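Local coordinates for scarecrow-like protein 3 (PDB 6KPB), which probably acts as a nuclear transcription factor of the GRAS family in plant development and binds IDD zinc finger proteins such as JACKDAW, at residues 196-201 / 245-250. Residues are numbered along the deposited sequence; the frame is centred on the assembly and turned at random.
Sequences HLRITG and RVKTGE
The guanidinium of Arg198 meets the loop 245-250 with two of its nitrogens at once, NH1 on a backbone carbonyl and NH2 on the carboxylate of Glu250. Its CG stands opposite the backbone N (chi1 175°) and the chain bends at chi2, carrying the guanidinium across to the loop. Arg245, the first residue past helix 241-244, offers its carbonyl: Arg198 NH1 donates to Arg245 O over 2.6 Å, with the N-H...O angle at 159°; the oxygen lies close to the guanidinium plane, whereas the donor sits well above the carbonyl plane. Arg198 NH2 forms a salt bridge with Glu250 OE1 at 3.0 Å, again at the guanidinium edge, the two flat groups turned 31° apart. Extended beyond CG, Glu250 brings OE1 also to Lys247 N (3.1 Å), whose N-H comes from above the carboxylate plane, so one oxygen ties the loop to itself and to the strand. Lys247 CD lies obliquely beside Arg198 NH2, at 4.2 Å. Strand 166-171, paired in parallel with both 196-203 and 251-257, runs between the segments, consistent with a Rossmann-like GRAS core; its His168, of the predicted VHIID motif, packs on Arg198 and adds a weak hydrogen bond to Glu250 OE1. With an alanine at Arg198, the carboxylate of Glu250 is likely to lose its cationic mate and Arg245 O this donor. The buried arginine thus spans a neighbouring strand to fasten the segment entering strand 251-257; Glu250 probably offsets part of the arginine's charge, while Lys247 NZ, 4.8 Å from Arg198 NH2 without contact, adds another positive group.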
# COMPACT_ATOMS: atom_id res chain seq x y z
N HIS A 196 -27.66 -35.87 -0.83
CA HIS A 196 -27.66 -34.61 -0.10
C HIS A 196 -26.22 -34.15 0.07
O HIS A 196 -25.41 -34.85 0.67
CB HIS A 196 -28.35 -34.75 1.26
CG HIS A 196 -28.34 -33.48 2.06
ND1 HIS A 196 -27.22 -33.03 2.73
CD2 HIS A 196 -29.31 -32.56 2.28
CE1 HIS A 196 -27.51 -31.89 3.34
NE2 HIS A 196 -28.77 -31.59 3.08
N LEU A 197 -25.91 -32.97 -0.46
CA LEU A 197 -24.55 -32.45 -0.44
C LEU A 197 -24.44 -31.33 0.58
O LEU A 197 -25.26 -30.41 0.59
CB LEU A 197 -24.14 -31.93 -1.82
CG LEU A 197 -22.72 -31.38 -1.89
CD1 LEU A 197 -21.73 -32.42 -1.38
CD2 LEU A 197 -22.37 -30.97 -3.31
N ARG A 198 -23.44 -31.43 1.45
CA ARG A 198 -23.11 -30.38 2.39
C ARG A 198 -21.65 -30.01 2.21
O ARG A 198 -20.79 -30.89 2.14
CB ARG A 198 -23.39 -30.82 3.83
CG ARG A 198 -22.95 -29.81 4.89
CD ARG A 198 -23.87 -29.86 6.10
NE ARG A 198 -23.24 -29.30 7.29
CZ ARG A 198 -22.66 -30.04 8.23
NH1 ARG A 198 -22.11 -29.46 9.29
NH2 ARG A 198 -22.65 -31.36 8.13
N ILE A 199 -21.37 -28.71 2.11
CA ILE A 199 -20.02 -28.21 1.95
C ILE A 199 -19.74 -27.22 3.07
O ILE A 199 -20.50 -26.26 3.27
CB ILE A 199 -19.82 -27.55 0.57
CG1 ILE A 199 -19.99 -28.59 -0.54
CG2 ILE A 199 -18.44 -26.90 0.49
CD1 ILE A 199 -19.68 -28.06 -1.91
N THR A 200 -18.65 -27.45 3.80
CA THR A 200 -18.19 -26.54 4.84
C THR A 200 -16.97 -25.79 4.33
O THR A 200 -15.94 -26.40 4.04
CB THR A 200 -17.85 -27.31 6.12
OG1 THR A 200 -19.02 -27.97 6.60
CG2 THR A 200 -17.35 -26.35 7.19
N GLY A 201 -17.09 -24.47 4.22
CA GLY A 201 -16.03 -23.63 3.68
C GLY A 201 -15.31 -22.87 4.78
O GLY A 201 -15.94 -22.16 5.57
N ARG A 245 -18.56 -28.96 12.72
CA ARG A 245 -19.93 -29.42 12.96
C ARG A 245 -20.30 -30.61 12.09
O ARG A 245 -21.39 -30.66 11.50
CB ARG A 245 -20.95 -28.29 12.77
CG ARG A 245 -21.08 -27.33 13.94
CD ARG A 245 -21.93 -26.10 13.57
NE ARG A 245 -22.12 -25.23 14.73
CZ ARG A 245 -21.20 -24.38 15.18
NH1 ARG A 245 -20.03 -24.29 14.58
NH2 ARG A 245 -21.45 -23.63 16.25
N VAL A 246 -19.41 -31.59 12.00
CA VAL A 246 -19.72 -32.79 11.24
C VAL A 246 -20.75 -33.62 12.00
O VAL A 246 -20.62 -33.82 13.21
CB VAL A 246 -18.47 -33.65 10.99
CG1 VAL A 246 -18.69 -34.60 9.82
CG2 VAL A 246 -17.26 -32.76 10.74
N LYS A 247 -21.77 -34.09 11.29
CA LYS A 247 -22.81 -34.93 11.87
C LYS A 247 -22.45 -36.40 11.69
O LYS A 247 -21.55 -36.76 10.93
CB LYS A 247 -24.17 -34.60 11.25
CG LYS A 247 -24.69 -33.22 11.62
CD LYS A 247 -25.73 -32.72 10.63
CE LYS A 247 -26.25 -31.34 11.04
NZ LYS A 247 -27.05 -30.71 9.95
N THR A 248 -23.17 -37.26 12.40
CA THR A 248 -22.91 -38.69 12.36
C THR A 248 -23.72 -39.33 11.24
O THR A 248 -24.85 -38.92 10.96
CB THR A 248 -23.25 -39.34 13.70
OG1 THR A 248 -22.87 -38.46 14.77
CG2 THR A 248 -22.52 -40.66 13.86
N GLY A 249 -23.13 -40.33 10.59
CA GLY A 249 -23.80 -41.05 9.53
C GLY A 249 -23.66 -40.45 8.14
O GLY A 249 -24.24 -41.00 7.19
N GLU A 250 -22.92 -39.36 7.99
CA GLU A 250 -22.69 -38.74 6.69
C GLU A 250 -21.25 -38.99 6.25
O GLU A 250 -20.32 -38.88 7.05
CB GLU A 250 -22.98 -37.24 6.73
CG GLU A 250 -22.19 -36.47 7.78
CD GLU A 250 -22.44 -34.97 7.71
OE1 GLU A 250 -21.60 -34.21 8.22
OE2 GLU A 250 -23.48 -34.57 7.14